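Local atomic coordinates of hyaluronoglucosaminidase (Apis mellifera, PDB entry 1FCQ), a protein that probably cleaves hyaluronan as a family 56 glycosidase built on a TIM barrel, and is a major allergen of bee venom. Residues R139-W144 with K154-K159. Residues are numbered along the deposited sequence; the frame is centred on the assembly and turned at random.
Sequences REHPFW and KRRFEK
At the tip of a helical hairpin, where helix 127-140 turns back into helix 146-175, Arg156 reaches across to Glu140 and His141. The backbones stay far apart, with Glu140 CA 12.9 Å from Arg156 CA, so the contact is made by side-chain ends. Arg156 is fully extended from CG to NE, which carries its guanidinium to the turn. There NH1 forms a salt bridge to Glu140 OE1 at 2.8 Å, meeting the oxygen on its syn side but 30° out of the carboxylate plane. NH2 donates to His141 NE2 at 3.0 Å, arriving at the ring edge close to its plane; accepting this hydrogen suggests that NE2 is unprotonated. Both bonds are bent, near 140°. Trp144 CZ2 lies 3.4 Å above one face of the imidazole, over its centre, while Glu140 CB sits toward the rim of the opposite face. NE of Arg156 pairs with Glu152, so the guanidinium is shared between two carboxylates, which probably offset its charge. His141 leaves helical geometry and starts a type I beta turn, closed by Trp144 N to His141 O, which brings the indole over the imidazole. The arrangement is that of an alpha-alpha hairpin, its connection tied to the returning helix by one arginine.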
# COMPACT_ATOMS: atom_id res chain seq x y z
N ARG A 139 -14.56 -30.00 2.07
CA ARG A 139 -14.90 -30.81 0.91
C ARG A 139 -13.91 -31.95 0.70
O ARG A 139 -14.31 -33.09 0.42
CB ARG A 139 -14.96 -29.90 -0.33
CG ARG A 139 -15.20 -30.64 -1.63
CD ARG A 139 -15.30 -29.67 -2.80
NE ARG A 139 -15.32 -30.36 -4.08
CZ ARG A 139 -15.59 -29.82 -5.26
NH1 ARG A 139 -15.89 -28.53 -5.37
NH2 ARG A 139 -15.56 -30.57 -6.36
N GLU A 140 -12.63 -31.65 0.90
CA GLU A 140 -11.58 -32.64 0.71
C GLU A 140 -11.51 -33.66 1.83
O GLU A 140 -11.17 -34.82 1.61
CB GLU A 140 -10.23 -31.91 0.56
CG GLU A 140 -10.21 -31.11 -0.74
CD GLU A 140 -8.92 -30.37 -0.99
OE1 GLU A 140 -8.05 -30.33 -0.10
OE2 GLU A 140 -8.80 -29.82 -2.11
N HIS A 141 -11.84 -33.24 3.05
CA HIS A 141 -11.76 -34.11 4.22
C HIS A 141 -13.05 -34.02 5.03
O HIS A 141 -13.11 -33.48 6.14
CB HIS A 141 -10.59 -33.69 5.10
CG HIS A 141 -9.25 -33.54 4.46
ND1 HIS A 141 -8.48 -34.62 4.06
CD2 HIS A 141 -8.53 -32.44 4.13
CE1 HIS A 141 -7.36 -34.18 3.52
NE2 HIS A 141 -7.36 -32.86 3.55
N PRO A 142 -14.13 -34.62 4.54
CA PRO A 142 -15.41 -34.53 5.20
C PRO A 142 -15.53 -35.14 6.58
O PRO A 142 -16.49 -34.88 7.31
CB PRO A 142 -16.41 -35.20 4.26
CG PRO A 142 -15.69 -35.54 3.02
CD PRO A 142 -14.23 -35.32 3.24
N PHE A 143 -14.60 -36.02 6.96
CA PHE A 143 -14.66 -36.72 8.24
C PHE A 143 -13.59 -36.27 9.21
O PHE A 143 -13.46 -36.86 10.29
CB PHE A 143 -14.69 -38.25 8.00
CG PHE A 143 -15.94 -38.56 7.21
CD1 PHE A 143 -15.87 -38.67 5.82
CD2 PHE A 143 -17.18 -38.65 7.82
CE1 PHE A 143 -17.01 -38.91 5.08
CE2 PHE A 143 -18.32 -38.90 7.09
CZ PHE A 143 -18.23 -39.02 5.71
N TRP A 144 -12.92 -35.15 8.90
CA TRP A 144 -11.98 -34.58 9.86
C TRP A 144 -12.77 -33.81 10.91
O TRP A 144 -13.77 -33.15 10.58
CB TRP A 144 -11.04 -33.58 9.20
CG TRP A 144 -9.83 -34.18 8.57
CD1 TRP A 144 -9.56 -35.50 8.36
CD2 TRP A 144 -8.72 -33.46 8.02
NE1 TRP A 144 -8.36 -35.65 7.72
CE2 TRP A 144 -7.81 -34.41 7.51
CE3 TRP A 144 -8.40 -32.10 7.91
CZ2 TRP A 144 -6.61 -34.05 6.91
CZ3 TRP A 144 -7.21 -31.75 7.31
CH2 TRP A 144 -6.33 -32.71 6.81
N LYS A 154 -6.52 -22.48 8.05
CA LYS A 154 -5.64 -21.37 8.39
C LYS A 154 -4.22 -21.67 7.95
O LYS A 154 -3.55 -20.81 7.37
CB LYS A 154 -5.65 -21.15 9.91
CG LYS A 154 -4.58 -20.21 10.44
CD LYS A 154 -4.63 -20.19 11.96
CE LYS A 154 -3.71 -19.12 12.53
NZ LYS A 154 -2.30 -19.33 12.09
N ARG A 155 -3.73 -22.89 8.25
CA ARG A 155 -2.37 -23.24 7.88
C ARG A 155 -2.11 -23.17 6.38
O ARG A 155 -1.13 -22.58 5.93
CB ARG A 155 -2.04 -24.66 8.41
CG ARG A 155 -0.61 -25.05 8.12
CD ARG A 155 -0.39 -26.57 8.23
NE ARG A 155 0.44 -26.91 7.08
CZ ARG A 155 0.12 -27.58 5.99
NH1 ARG A 155 -1.06 -28.13 5.79
NH2 ARG A 155 1.07 -27.70 5.07
N ARG A 156 -3.02 -23.76 5.58
CA ARG A 156 -2.86 -23.76 4.14
C ARG A 156 -2.97 -22.34 3.58
O ARG A 156 -2.16 -21.95 2.74
CB ARG A 156 -3.91 -24.65 3.47
CG ARG A 156 -3.72 -26.14 3.75
CD ARG A 156 -4.83 -26.88 3.01
NE ARG A 156 -4.89 -28.30 3.23
CZ ARG A 156 -5.74 -29.19 2.75
NH1 ARG A 156 -6.74 -28.89 1.93
NH2 ARG A 156 -5.60 -30.47 3.11
N PHE A 157 -3.94 -21.58 4.08
CA PHE A 157 -4.06 -20.20 3.58
C PHE A 157 -2.79 -19.41 3.87
O PHE A 157 -2.28 -18.72 2.98
CB PHE A 157 -5.27 -19.50 4.21
CG PHE A 157 -5.36 -18.04 3.84
CD1 PHE A 157 -6.09 -17.67 2.72
CD2 PHE A 157 -4.73 -17.07 4.60
CE1 PHE A 157 -6.18 -16.33 2.37
CE2 PHE A 157 -4.80 -15.74 4.24
CZ PHE A 157 -5.54 -15.37 3.12
N GLU A 158 -2.30 -19.49 5.11
CA GLU A 158 -1.11 -18.71 5.46
C GLU A 158 0.13 -19.21 4.73
O GLU A 158 0.99 -18.41 4.33
CB GLU A 158 -0.91 -18.71 6.98
CG GLU A 158 -2.06 -17.97 7.64
CD GLU A 158 -1.91 -17.69 9.11
OE1 GLU A 158 -1.06 -18.32 9.78
OE2 GLU A 158 -2.63 -16.84 9.64
N LYS A 159 0.26 -20.53 4.58
CA LYS A 159 1.41 -21.07 3.86
C LYS A 159 1.51 -20.54 2.44
O LYS A 159 2.55 -20.00 2.04
CB LYS A 159 1.30 -22.60 3.83
CG LYS A 159 2.36 -23.29 2.98
CD LYS A 159 2.32 -24.77 3.34
CE LYS A 159 3.52 -25.50 2.78
NZ LYS A 159 3.30 -25.91 1.37